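Local atomic coordinates of NigD-like protein (Bacteroides vulgatus ATCC 8482, PDB entry 3K6O), a protein that is of unknown function but belongs to the NigD-like family, pairing an N-terminal OB domain with a C-terminal beta-sandwich domain. Residues L33-G38 and Y63-A68; R51-G56 and Y82-V87; K89-N94 and D99-M104; F122-N125 and K131-L134; V189-V194 and K199-S204. All coordinates share one frame; numbering follows the deposited sequence.

Contact 1 of 5, residues L33-G38 and Y63-A68; sequences LVLDNG and YSFLEA
Leu-33 and Leu-35 reach from the end of strand 32-34 to two aromatic rings of strand 58-66, Tyr-63 and Phe-65, and everything that passes between the two segments is apolar. Leu-33 brings CD1 to within 3.9 Å of CE1 of Tyr-63. Toward the other long edge of the same ring, CD2 of Leu-35 lies 4.1 Å from CE2 of Tyr-63, the two side chains running alongside one another in opposite senses. Both methyls lie to the same side of the ring plane, one toward CE1 and the other toward CE2, and both meet the ring obliquely. Its chi1 of -34°, well off the staggered value, helps turn the ring toward the two leucines. Leu-35 divides its branches: while CD2 serves the tyrosine, CD1 meets the edge of Phe-65, 4.1 Å from CZ and close to the plane of the ring.

The polar groups find their partners outside the two segments. The hydroxyl of Tyr-63 is hydrogen-bonded to Ala-18 O on strand 16-23, and Asp-36 makes a salt bridge with Arg-58. Just past Leu-35 the chain reverses in a type I turn, closed by a 2.9 Å bond from Gly-38 N to Leu-35 O. At its far end strand 58-66 carries a classic beta bulge, where Leu-66 and Glu-67 both face Asn-76.

These strands belong to the family's N-terminal OB domain, and strand 16-23 pairs with both of them. The two segments therefore meet through side chains alone, with Leu-41 also touching Leu-35 and Phe-65. Lacking any polar bond across it, the contact depends on shape and on the exclusion of water from leucine and aromatic carbon.

Contact 2 of 5, residues R51-G56 and Y82-V87; sequences RDLKAG and YTLVPV. With SO4 (sulfate ion), chain F; SO4 (sulfate ion), chain G.
Leu-53 sets its two methyls against the end of Tyr-82, joining a loop of the N-terminal OB domain to strand 75-93. CD1 lies 4.0 Å from CZ of Tyr-82, meeting the ring obliquely, while CD2 comes within 3.7 Å of the OH of the same tyrosine. The leucine and the ring approach from opposite directions. That second methyl also touches Leu-84, 4.2 Å away at CD2. Farther along, Gly-56 O rests against CG2 of Val-87, again at 4.2 Å.

What positions these groups lies one shell out. Tyr-82 has CG lodged between its backbone N and carbonyl carbon (chi1 65°), which turns the ring up toward the loop, and its hydroxyl is hydrogen-bonded to Pro-49 O, just ahead of the loop segment. Leu-53 also packs on Val-22 of strand 16-23. Cutting Leu-53 back to alanine is likely to leave a gap beside the hydroxyl end of the tyrosine and deprive Leu-84 of an apolar neighbour, leaving the loop less firmly seated on the strand. Gly-56 has a positive phi of 92°, at which a side chain would jam against the preceding carbonyl, and its backbone pairs with Val-22.

At the exposed start of segment 51-56, Arg-51 grips two sulfate ions, probably from the crystallisation liquor. Its chain is extended from CG to NE, bringing the guanidinium edge within reach of both. NH1 bonds to both ions, reaching O2 of the chain G sulfate, and NH2 bonds to O1 of that same ion. The chain F sulfate is gripped twice by this residue: at O4 by Arg-51 N, 3.0 Å away, and at O1 by Arg-51 NH1, 2.6 Å away.

Contact 3 of 5, residues K89-N94 and D99-M104; sequences KIIGLN and DSIGNM
Ile-101, the last residue of the short helix 98-101, pushes its side chain against Ile-91 and Leu-93 of strand 75-93. The tight part of the contact centres on one methyl. CD1 of Ile-101 lies 3.7 Å from CD1 of Ile-91, the two isoleucines reaching toward each other tip to tip. The same CD1 is also 3.7 Å from CD1 of Leu-93, a side chain that comes across at a slant. In Leu-93, CG stands anti to the backbone N (chi1 166°), and this swings the branch over toward the helix. Between the two, Gly-92 O is 4.0 Å from Ile-101 CD1, a looser approach to the backbone. One terminal methyl therefore bridges two residues on the same strand.

Away from this spot the contact soon thins. Asp-99 and Ser-100 are exposed and direct nothing at the strand, while Asn-94 is turned to its own loop, where its backbone N bonds to Asn-97 OD1. Gly-92 O is likewise taken by Asn-97 ND2, which ties the connection back onto the strand. Gly-102 then leaves helical geometry with a positive phi of 77°, taking the chain off in a new direction as the helix ends.

This is local packing in the C-terminal beta-sandwich domain, the last turn of a short helix packing through Ile-101 on the strand that precedes it. The backbone of Ile-91 and Leu-93 pairs with strand 133-139, whose Val-137 touches both side chains. On strand 149-157, Arg-155 packs against Leu-93 and Ile-101, and its NH1 is hydrogen-bonded to Gly-102 O.

Contact 4 of 5, residues F122-N125 and K131-L134; sequences FMLN and KPIL
Phe-122 and Leu-134 lead a buried side-chain contact in the C-terminal domain, between the end of strand 117-125 and the start of strand 133-139. The heart of it is a CH-pi contact: CD2 of Leu-134 sits over one face of the Phe-122 ring, 3.6 Å from the centroid and only 10° off the normal. In Leu-134, CG is anti to the backbone N (chi1 -172°), which carries that methyl out over the ring, while CB lies 3.8 Å from Phe-122 CZ. With an alanine in place of Phe-122, the Leu-134 methyl would probably lose its ring face and a gap would open in the interior.

The two segments run roughly antiparallel, 148° apart, but are not paired by backbone bonds. Strand 117-125 pairs instead with 107-113 and 165-173, and strand 133-139 with 75-93 and 149-157, consistent with side chains meeting across the interior of the family's beta sandwich.

Toward the connecting loop, Pro-132 CG presses on Asn-125 O at 3.1 Å. The side-chain amide of Asn-125 is hydrogen-bonded through OD1 to Tyr-156 OH and through ND2 to Gly-163 O. Lys-131, bent at chi2, crosses Leu-124, with NZ 3.9 Å from CD1 of that leucine.

Contact 5 of 5, residues V189-V194 and K199-S204; sequences VLVNPV and KTYIFS
A beta hairpin of the C-terminal beta-sandwich domain is formed here, where strand 186-191 turns back into strand 199-204. Val-189 and Tyr-201 are a hydrogen-bonded antiparallel pair: Val-189 N gives a 2.8 Å bond to Tyr-201 O, lying in the carbonyl plane, and Tyr-201 N returns one of the same length to Val-189 O, its donor tilted 26° from that plane. Val-191 and Lys-199 form the second such pair, with 2.9 Å from Val-191 N to Lys-199 O and an equal 2.9 Å bond back from Lys-199 N to Val-191 O, both running nearly straight out from the carbonyl. Leu-190 and Thr-200, between them, are the non-hydrogen-bonded pair.

The side chains separate onto two faces. On one, CG2 of Val-191 meets CE1 of Tyr-201 obliquely at 3.9 Å, a diagonal contact reached because the tyrosine CG lies beside its own backbone N (chi1 -74°). Pro-193 CG touches Lys-199 CD more loosely, at 4.3 Å. On the other face, Leu-190 CD2 comes 3.3 Å from Thr-200 OG1.

The sheet continues past strand 186-191 through backbone bonds from Leu-190 to Leu-152 and Leu-154 of the parallel strand 149-157. The face bearing Val-189, Val-191 and Tyr-201 packs on strand 107-113, with Ile-108 under Val-191 and Tyr-201 and Met-111 touching Val-189.

In the fold
From the N terminus, contact 1 closes the loop between strands 32-34 and 58-66, and contact 2 crosses it, because segment 51-56 falls inside that loop while 82-87 lies beyond it. Both belong to the OB domain. Strand 75-93 then runs from one domain into the other, serving contact 2 and, after a single intervening residue, contact 3. Contacts 3, 4 and 5 follow in series, each closing a short connection within the beta-sandwich domain. Contact 3 touches both of the others: Ser-100 O packs on Ile-133 CD1, and Asn-103 O probably accepts a hydrogen bond from Asn-192 ND2. Contacts 1 and 3 are farthest apart, with centres about 35 Å from each other.

Contact 1 of 5, residues L33-G38 and Y63-A68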
# COMPACT_ATOMS: atom_id res chain seq x y z
N LEU A 33 -13.53 -2.12 9.54
CA LEU A 33 -12.43 -1.52 8.80
C LEU A 33 -11.58 -0.69 9.76
O LEU A 33 -12.12 -0.08 10.69
CB LEU A 33 -12.97 -0.66 7.70
CG LEU A 33 -13.85 -1.41 6.71
CD1 LEU A 33 -14.36 -0.41 5.70
CD2 LEU A 33 -13.09 -2.57 6.07
N VAL A 34 -10.27 -0.70 9.55
CA VAL A 34 -9.36 0.13 10.33
C VAL A 34 -8.66 1.06 9.37
O VAL A 34 -8.00 0.59 8.45
CB VAL A 34 -8.35 -0.74 11.11
CG1 VAL A 34 -7.34 0.12 11.94
CG2 VAL A 34 -9.11 -1.78 11.99
N LEU A 35 -8.82 2.36 9.54
CA LEU A 35 -8.09 3.35 8.74
C LEU A 35 -6.62 3.32 9.15
O LEU A 35 -6.27 2.77 10.21
CB LEU A 35 -8.68 4.76 8.94
CG LEU A 35 -10.07 5.03 8.37
CD1 LEU A 35 -10.55 6.48 8.71
CD2 LEU A 35 -10.05 4.76 6.85
N ASP A 36 -5.75 3.89 8.33
CA ASP A 36 -4.31 3.80 8.61
C ASP A 36 -3.95 4.68 9.85
O ASP A 36 -2.95 4.44 10.50
CB ASP A 36 -3.47 4.19 7.38
CG ASP A 36 -3.44 3.09 6.33
OD1 ASP A 36 -3.86 1.96 6.67
OD2 ASP A 36 -3.00 3.32 5.16
N ASN A 37 -4.76 5.67 10.16
CA ASN A 37 -4.59 6.43 11.41
C ASN A 37 -5.09 5.70 12.64
O ASN A 37 -5.17 6.29 13.75
CB ASN A 37 -5.27 7.79 11.33
CG ASN A 37 -6.76 7.72 11.36
OD1 ASN A 37 -7.37 6.64 11.45
ND2 ASN A 37 -7.38 8.88 11.27
N GLY A 38 -5.47 4.43 12.45
CA GLY A 38 -5.91 3.60 13.60
C GLY A 38 -7.37 3.71 14.03
O GLY A 38 -7.82 2.99 14.93
N TYR A 63 -16.07 5.68 1.53
CA TYR A 63 -16.85 5.71 2.77
C TYR A 63 -17.62 7.00 2.91
O TYR A 63 -17.17 8.05 2.45
CB TYR A 63 -15.92 5.55 4.00
CG TYR A 63 -14.74 4.66 3.73
CD1 TYR A 63 -14.92 3.30 3.45
CD2 TYR A 63 -13.45 5.15 3.73
CE1 TYR A 63 -13.86 2.45 3.17
CE2 TYR A 63 -12.34 4.30 3.44
CZ TYR A 63 -12.57 2.96 3.16
OH TYR A 63 -11.55 2.11 2.86
N SER A 64 -18.78 6.90 3.56
CA SER A 64 -19.52 8.03 4.07
C SER A 64 -19.60 7.92 5.57
O SER A 64 -20.11 6.93 6.12
CB SER A 64 -20.96 8.06 3.52
OG SER A 64 -21.00 8.24 2.12
N PHE A 65 -19.11 8.94 6.25
CA PHE A 65 -19.09 8.89 7.70
C PHE A 65 -20.41 9.41 8.20
O PHE A 65 -20.70 10.58 8.03
CB PHE A 65 -17.91 9.71 8.24
CG PHE A 65 -16.60 9.12 7.94
CD1 PHE A 65 -16.04 9.25 6.69
CD2 PHE A 65 -15.92 8.41 8.89
CE1 PHE A 65 -14.80 8.67 6.40
CE2 PHE A 65 -14.69 7.83 8.60
CZ PHE A 65 -14.13 7.97 7.36
N LEU A 66 -21.23 8.52 8.76
CA LEU A 66 -22.61 8.87 9.07
C LEU A 66 -22.80 9.47 10.47
O LEU A 66 -23.65 10.33 10.67
CB LEU A 66 -23.52 7.67 8.89
CG LEU A 66 -23.59 7.04 7.50
CD1 LEU A 66 -24.42 5.78 7.59
CD2 LEU A 66 -24.12 7.97 6.38
N GLU A 67 -22.03 9.00 11.44
CA GLU A 67 -22.12 9.51 12.81
C GLU A 67 -21.02 8.90 13.70
O GLU A 67 -20.39 7.89 13.33
CB GLU A 67 -23.50 9.14 13.39
CG GLU A 67 -23.56 7.66 13.76
CD GLU A 67 -24.84 6.96 13.38
OE1 GLU A 67 -25.82 7.65 13.05
OE2 GLU A 67 -24.85 5.70 13.39
N ALA A 68 -20.79 9.51 14.85
CA ALA A 68 -19.90 8.92 15.84
C ALA A 68 -20.37 7.50 16.18
O ALA A 68 -21.55 7.21 16.14
CB ALA A 68 -19.85 9.79 17.13

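Contact 2 of 5, residues R51-G56 and Y82-V87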
# COMPACT_ATOMS: atom_id res chain seq x y z
N ARG A 51 -19.42 -8.67 3.82
CA ARG A 51 -19.45 -9.57 4.98
C ARG A 51 -18.41 -10.67 4.96
O ARG A 51 -18.04 -11.18 6.00
CB ARG A 51 -20.83 -10.22 5.12
CG ARG A 51 -21.85 -9.25 5.60
CD ARG A 51 -23.14 -9.97 5.98
NE ARG A 51 -24.17 -9.00 6.33
CZ ARG A 51 -25.13 -8.59 5.51
NH1 ARG A 51 -25.21 -9.04 4.26
NH2 ARG A 51 -26.02 -7.71 5.95
N ASP A 52 -17.95 -10.99 3.76
CA ASP A 52 -16.97 -12.09 3.65
C ASP A 52 -15.52 -11.62 3.58
O ASP A 52 -14.60 -12.43 3.36
CB ASP A 52 -17.34 -13.03 2.50
CG ASP A 52 -18.79 -13.44 2.55
OD1 ASP A 52 -19.23 -13.91 3.62
OD2 ASP A 52 -19.50 -13.24 1.54
N LEU A 53 -15.28 -10.34 3.87
CA LEU A 53 -13.93 -9.85 3.94
C LEU A 53 -13.26 -10.48 5.15
O LEU A 53 -13.90 -10.73 6.17
CB LEU A 53 -13.90 -8.32 4.01
CG LEU A 53 -14.35 -7.65 2.71
CD1 LEU A 53 -14.60 -6.17 2.89
CD2 LEU A 53 -13.33 -7.89 1.61
N LYS A 54 -11.98 -10.77 5.01
CA LYS A 54 -11.21 -11.45 6.04
C LYS A 54 -10.20 -10.49 6.63
O LYS A 54 -9.70 -9.59 5.95
CB LYS A 54 -10.47 -12.66 5.46
CG LYS A 54 -11.33 -13.72 4.75
CD LYS A 54 -12.29 -14.41 5.76
CE LYS A 54 -13.42 -15.21 5.08
NZ LYS A 54 -14.72 -15.00 5.83
N ALA A 55 -9.85 -10.75 7.88
CA ALA A 55 -8.88 -9.96 8.61
C ALA A 55 -7.58 -9.90 7.83
O ALA A 55 -7.16 -10.89 7.29
CB ALA A 55 -8.66 -10.57 9.96
N GLY A 56 -6.99 -8.71 7.74
CA GLY A 56 -5.74 -8.52 7.05
C GLY A 56 -5.90 -8.14 5.59
O GLY A 56 -4.97 -7.66 4.99
N TYR A 82 -15.49 -0.32 -2.98
CA TYR A 82 -14.07 -0.47 -2.75
C TYR A 82 -13.44 -1.36 -3.81
O TYR A 82 -14.13 -1.96 -4.63
CB TYR A 82 -13.82 -1.05 -1.36
CG TYR A 82 -14.33 -2.47 -1.18
CD1 TYR A 82 -15.63 -2.70 -0.84
CD2 TYR A 82 -13.50 -3.56 -1.37
CE1 TYR A 82 -16.09 -3.97 -0.70
CE2 TYR A 82 -13.97 -4.83 -1.22
CZ TYR A 82 -15.27 -5.02 -0.89
OH TYR A 82 -15.76 -6.28 -0.71
N THR A 83 -12.12 -1.42 -3.79
CA THR A 83 -11.40 -2.42 -4.56
C THR A 83 -10.37 -3.08 -3.67
O THR A 83 -9.88 -2.46 -2.72
CB THR A 83 -10.77 -1.84 -5.83
OG1 THR A 83 -10.28 -2.92 -6.64
CG2 THR A 83 -9.61 -0.88 -5.50
N LEU A 84 -10.08 -4.35 -3.93
CA LEU A 84 -9.07 -5.06 -3.14
C LEU A 84 -7.69 -4.59 -3.52
O LEU A 84 -7.38 -4.41 -4.69
CB LEU A 84 -9.16 -6.57 -3.35
CG LEU A 84 -10.34 -7.24 -2.66
CD1 LEU A 84 -10.40 -8.73 -3.05
CD2 LEU A 84 -10.26 -7.05 -1.14
N VAL A 85 -6.85 -4.43 -2.52
CA VAL A 85 -5.45 -4.06 -2.74
C VAL A 85 -4.57 -5.22 -2.31
O VAL A 85 -4.61 -5.64 -1.18
CB VAL A 85 -5.12 -2.78 -1.98
CG1 VAL A 85 -3.61 -2.49 -2.06
CG2 VAL A 85 -5.99 -1.60 -2.54
N PRO A 86 -3.76 -5.76 -3.23
CA PRO A 86 -2.88 -6.84 -2.82
C PRO A 86 -1.86 -6.41 -1.78
O PRO A 86 -1.35 -5.30 -1.85
CB PRO A 86 -2.17 -7.29 -4.12
CG PRO A 86 -2.57 -6.33 -5.19
CD PRO A 86 -3.73 -5.50 -4.69
N VAL A 87 -1.57 -7.29 -0.83
CA VAL A 87 -0.61 -7.03 0.22
C VAL A 87 0.56 -7.93 -0.05
O VAL A 87 0.36 -9.14 -0.17
CB VAL A 87 -1.19 -7.34 1.62
CG1 VAL A 87 -0.07 -7.21 2.66
CG2 VAL A 87 -2.31 -6.34 1.97
S SO4 F . -22.70 -9.60 1.83
O1 SO4 F . -23.49 -10.35 2.83
O2 SO4 F . -21.71 -10.54 1.30
O3 SO4 F . -23.51 -9.05 0.73
O4 SO4 F . -22.10 -8.41 2.47
S SO4 G . -28.19 -6.43 3.68
O1 SO4 G . -27.97 -5.80 4.98
O2 SO4 G . -26.93 -6.91 3.12
O3 SO4 G . -29.05 -7.60 3.84
O4 SO4 G . -28.75 -5.42 2.77

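Contact 3 of 5, residues K89-N94 and D99-M104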
# COMPACT_ATOMS: atom_id res chain seq x y z
N LYS A 89 4.76 -9.07 0.86
CA LYS A 89 5.82 -9.06 1.84
C LYS A 89 7.05 -8.42 1.22
O LYS A 89 7.28 -8.55 0.03
CB LYS A 89 6.22 -10.49 2.20
CG LYS A 89 5.16 -11.25 3.00
CD LYS A 89 5.38 -12.78 2.75
CE LYS A 89 4.33 -13.64 3.45
NZ LYS A 89 2.96 -13.53 2.81
N ILE A 90 7.88 -7.81 2.06
CA ILE A 90 9.26 -7.51 1.70
C ILE A 90 10.04 -8.82 1.42
O ILE A 90 9.81 -9.85 2.05
CB ILE A 90 9.92 -6.65 2.80
CG1 ILE A 90 9.26 -5.26 2.79
CG2 ILE A 90 11.49 -6.58 2.62
CD1 ILE A 90 9.70 -4.30 3.91
N ILE A 91 10.92 -8.78 0.44
CA ILE A 91 11.82 -9.90 0.19
C ILE A 91 13.28 -9.46 0.20
O ILE A 91 13.61 -8.28 0.07
CB ILE A 91 11.51 -10.58 -1.17
CG1 ILE A 91 11.73 -9.63 -2.32
CG2 ILE A 91 10.05 -11.15 -1.23
CD1 ILE A 91 11.70 -10.36 -3.76
N GLY A 92 14.17 -10.44 0.29
CA GLY A 92 15.61 -10.23 0.21
C GLY A 92 16.08 -10.25 -1.22
O GLY A 92 15.66 -11.11 -1.99
N LEU A 93 16.87 -9.25 -1.61
CA LEU A 93 17.50 -9.21 -2.91
C LEU A 93 18.96 -9.65 -2.74
O LEU A 93 19.71 -9.02 -1.99
CB LEU A 93 17.42 -7.78 -3.47
CG LEU A 93 18.31 -7.47 -4.65
CD1 LEU A 93 17.96 -8.39 -5.84
CD2 LEU A 93 18.29 -5.95 -5.06
N ASN A 94 19.37 -10.71 -3.42
CA ASN A 94 20.71 -11.25 -3.29
C ASN A 94 21.25 -11.58 -4.69
O ASN A 94 20.52 -11.47 -5.64
CB ASN A 94 20.67 -12.45 -2.35
CG ASN A 94 19.76 -13.55 -2.84
OD1 ASN A 94 19.96 -14.08 -3.94
ND2 ASN A 94 18.80 -13.93 -2.04
N ASP A 99 18.55 -11.40 -10.92
CA ASP A 99 18.14 -11.36 -12.31
C ASP A 99 16.62 -11.51 -12.44
O ASP A 99 15.99 -10.82 -13.25
CB ASP A 99 18.86 -12.42 -13.13
CG ASP A 99 18.63 -12.24 -14.61
OD1 ASP A 99 19.18 -11.27 -15.18
OD2 ASP A 99 17.92 -13.07 -15.21
N SER A 100 16.04 -12.40 -11.65
CA SER A 100 14.60 -12.63 -11.73
C SER A 100 13.81 -11.49 -11.08
O SER A 100 12.67 -11.25 -11.43
CB SER A 100 14.20 -14.00 -11.16
OG SER A 100 14.97 -14.33 -10.02
N ILE A 101 14.42 -10.77 -10.13
CA ILE A 101 13.74 -9.63 -9.53
C ILE A 101 13.74 -8.40 -10.48
O ILE A 101 12.74 -7.68 -10.61
CB ILE A 101 14.33 -9.25 -8.15
CG1 ILE A 101 13.96 -10.29 -7.08
CG2 ILE A 101 13.84 -7.89 -7.69
CD1 ILE A 101 14.74 -10.11 -5.77
N GLY A 102 14.85 -8.17 -11.17
CA GLY A 102 14.93 -7.14 -12.19
C GLY A 102 15.06 -5.74 -11.59
O GLY A 102 15.15 -5.57 -10.38
N ASN A 103 15.12 -4.74 -12.47
CA ASN A 103 15.07 -3.36 -12.07
C ASN A 103 14.68 -2.51 -13.27
O ASN A 103 15.33 -1.53 -13.61
CB ASN A 103 16.42 -2.91 -11.52
CG ASN A 103 16.34 -1.57 -10.83
OD1 ASN A 103 15.25 -1.16 -10.33
ND2 ASN A 103 17.47 -0.86 -10.80
N MSE A 104 13.59 -2.89 -13.90
CA MSE A 104 13.07 -2.18 -15.06
C MSE A 104 12.35 -0.88 -14.69
O MSE A 104 11.85 -0.71 -13.56
CB MSE A 104 12.13 -3.11 -15.80
CG MSE A 104 12.85 -4.37 -16.35
SE MSE A 104 11.61 -5.43 -17.35
CE MSE A 104 11.76 -4.48 -19.09

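Contact 4 of 5, residues F122-N125 and K131-L134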
# COMPACT_ATOMS: atom_id res chain seq x y z
N PHE A 122 0.74 2.78 -9.04
CA PHE A 122 1.69 2.76 -10.14
C PHE A 122 1.09 2.20 -11.41
O PHE A 122 -0.03 1.67 -11.40
CB PHE A 122 2.94 1.96 -9.77
CG PHE A 122 2.73 0.46 -9.67
CD1 PHE A 122 2.02 -0.10 -8.62
CD2 PHE A 122 3.29 -0.40 -10.62
CE1 PHE A 122 1.84 -1.47 -8.52
CE2 PHE A 122 3.11 -1.79 -10.51
CZ PHE A 122 2.39 -2.32 -9.45
N MSE A 123 1.82 2.36 -12.51
CA MSE A 123 1.39 1.84 -13.79
C MSE A 123 2.15 0.55 -14.07
O MSE A 123 3.35 0.48 -13.84
CB MSE A 123 1.67 2.85 -14.91
CG MSE A 123 1.03 4.24 -14.73
SE MSE A 123 -0.91 4.22 -14.49
CE MSE A 123 -1.47 3.90 -16.27
N LEU A 124 1.44 -0.46 -14.53
CA LEU A 124 2.05 -1.72 -14.94
C LEU A 124 1.55 -2.15 -16.30
O LEU A 124 0.42 -1.85 -16.70
CB LEU A 124 1.79 -2.83 -13.91
CG LEU A 124 0.34 -3.30 -13.70
CD1 LEU A 124 0.33 -4.60 -12.88
CD2 LEU A 124 -0.43 -2.25 -12.96
N ASN A 125 2.40 -2.87 -17.03
CA ASN A 125 2.03 -3.32 -18.35
C ASN A 125 0.93 -4.36 -18.24
O ASN A 125 1.00 -5.25 -17.40
CB ASN A 125 3.26 -3.87 -19.05
CG ASN A 125 4.34 -2.82 -19.24
OD1 ASN A 125 5.19 -2.60 -18.35
ND2 ASN A 125 4.34 -2.16 -20.42
N LYS A 131 2.01 -11.74 -15.98
CA LYS A 131 1.57 -10.63 -15.13
C LYS A 131 2.78 -9.99 -14.41
O LYS A 131 3.47 -10.66 -13.64
CB LYS A 131 0.51 -11.14 -14.14
CG LYS A 131 0.30 -10.32 -12.87
CD LYS A 131 -0.58 -9.07 -13.04
CE LYS A 131 -0.61 -8.27 -11.69
NZ LYS A 131 -1.87 -7.50 -11.44
N PRO A 132 3.04 -8.67 -14.65
CA PRO A 132 4.23 -8.03 -14.06
C PRO A 132 4.32 -8.07 -12.53
O PRO A 132 3.29 -8.13 -11.85
CB PRO A 132 4.11 -6.56 -14.51
CG PRO A 132 3.25 -6.58 -15.67
CD PRO A 132 2.25 -7.69 -15.41
N ILE A 133 5.56 -7.98 -12.04
CA ILE A 133 5.87 -7.97 -10.60
C ILE A 133 6.49 -6.63 -10.16
O ILE A 133 7.38 -6.08 -10.83
CB ILE A 133 6.85 -9.15 -10.20
CG1 ILE A 133 8.17 -9.11 -10.98
CG2 ILE A 133 6.20 -10.49 -10.46
CD1 ILE A 133 9.19 -10.19 -10.51
N LEU A 134 5.95 -6.09 -9.09
CA LEU A 134 6.58 -5.03 -8.33
C LEU A 134 6.96 -5.55 -6.93
O LEU A 134 6.09 -5.91 -6.14
CB LEU A 134 5.64 -3.83 -8.21
CG LEU A 134 6.27 -2.57 -7.59
CD1 LEU A 134 7.34 -1.94 -8.51
CD2 LEU A 134 5.23 -1.54 -7.21

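Contact 5 of 5, residues V189-V194 and K199-S204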
# COMPACT_ATOMS: atom_id res chain seq x y z
N VAL A 189 13.51 4.86 -0.17
CA VAL A 189 13.09 3.90 -1.16
C VAL A 189 13.62 4.25 -2.56
O VAL A 189 13.30 5.30 -3.11
CB VAL A 189 11.55 3.79 -1.23
CG1 VAL A 189 11.13 2.71 -2.30
CG2 VAL A 189 10.97 3.45 0.16
N LEU A 190 14.45 3.37 -3.12
CA LEU A 190 15.04 3.59 -4.43
C LEU A 190 14.11 3.10 -5.54
O LEU A 190 13.56 1.99 -5.47
CB LEU A 190 16.39 2.86 -4.58
CG LEU A 190 17.65 3.55 -4.05
CD1 LEU A 190 18.81 2.55 -3.93
CD2 LEU A 190 18.10 4.76 -4.93
N VAL A 191 13.99 3.93 -6.57
CA VAL A 191 13.11 3.66 -7.69
C VAL A 191 13.83 3.95 -9.00
O VAL A 191 14.56 4.97 -9.12
CB VAL A 191 11.84 4.55 -7.62
CG1 VAL A 191 10.96 4.44 -8.92
CG2 VAL A 191 11.05 4.17 -6.36
N ASN A 192 13.61 3.07 -9.96
CA ASN A 192 14.09 3.28 -11.31
C ASN A 192 12.89 3.79 -12.12
O ASN A 192 12.00 3.02 -12.47
CB ASN A 192 14.65 1.99 -11.86
CG ASN A 192 15.37 2.18 -13.18
OD1 ASN A 192 15.60 3.30 -13.64
ND2 ASN A 192 15.72 1.08 -13.81
N PRO A 193 12.85 5.10 -12.39
CA PRO A 193 11.64 5.72 -12.95
C PRO A 193 11.61 5.73 -14.47
O PRO A 193 12.65 5.81 -15.07
CB PRO A 193 11.72 7.14 -12.40
CG PRO A 193 13.20 7.42 -12.37
CD PRO A 193 13.90 6.10 -12.12
N VAL A 194 10.43 5.67 -15.08
CA VAL A 194 10.32 5.73 -16.55
C VAL A 194 10.86 7.00 -17.18
O VAL A 194 11.56 6.95 -18.21
CB VAL A 194 8.87 5.52 -17.09
CG1 VAL A 194 8.27 4.21 -16.59
CG2 VAL A 194 7.97 6.69 -16.74
N LYS A 199 16.21 7.28 -8.52
CA LYS A 199 16.03 8.31 -7.50
C LYS A 199 15.57 7.73 -6.16
O LYS A 199 15.06 6.62 -6.11
CB LYS A 199 15.02 9.35 -7.96
CG LYS A 199 13.64 8.80 -8.25
CD LYS A 199 12.74 9.85 -8.87
CE LYS A 199 12.32 10.87 -7.83
NZ LYS A 199 11.19 11.72 -8.33
N THR A 200 15.77 8.48 -5.08
CA THR A 200 15.40 8.06 -3.73
C THR A 200 14.22 8.83 -3.18
O THR A 200 14.29 10.04 -3.05
CB THR A 200 16.57 8.30 -2.77
OG1 THR A 200 17.71 7.61 -3.25
CG2 THR A 200 16.28 7.78 -1.39
N TYR A 201 13.14 8.13 -2.86
CA TYR A 201 12.06 8.74 -2.10
C TYR A 201 12.50 8.67 -0.63
O TYR A 201 12.98 7.63 -0.19
CB TYR A 201 10.76 7.96 -2.30
CG TYR A 201 10.11 8.17 -3.64
CD1 TYR A 201 10.72 7.73 -4.82
CD2 TYR A 201 8.85 8.79 -3.73
CE1 TYR A 201 10.11 7.92 -6.05
CE2 TYR A 201 8.23 8.97 -4.97
CZ TYR A 201 8.88 8.54 -6.11
OH TYR A 201 8.28 8.71 -7.32
N ILE A 202 12.37 9.78 0.10
CA ILE A 202 12.77 9.87 1.50
C ILE A 202 11.50 10.20 2.31
O ILE A 202 10.80 11.17 2.00
CB ILE A 202 13.85 10.97 1.75
CG1 ILE A 202 15.10 10.68 0.91
CG2 ILE A 202 14.21 11.05 3.21
CD1 ILE A 202 16.12 11.86 0.72
N PHE A 203 11.19 9.39 3.31
CA PHE A 203 10.11 9.71 4.25
C PHE A 203 10.65 9.66 5.67
O PHE A 203 11.11 8.62 6.12
CB PHE A 203 8.98 8.70 4.12
CG PHE A 203 8.44 8.56 2.73
CD1 PHE A 203 7.49 9.45 2.24
CD2 PHE A 203 8.90 7.54 1.90
CE1 PHE A 203 6.97 9.32 0.93
CE2 PHE A 203 8.38 7.40 0.59
CZ PHE A 203 7.43 8.28 0.12
N SER A 204 10.55 10.77 6.40
CA SER A 204 11.00 10.77 7.79
C SER A 204 9.95 10.14 8.69
O SER A 204 8.76 10.14 8.37
CB SER A 204 11.31 12.19 8.26
OG SER A 204 10.14 12.97 8.23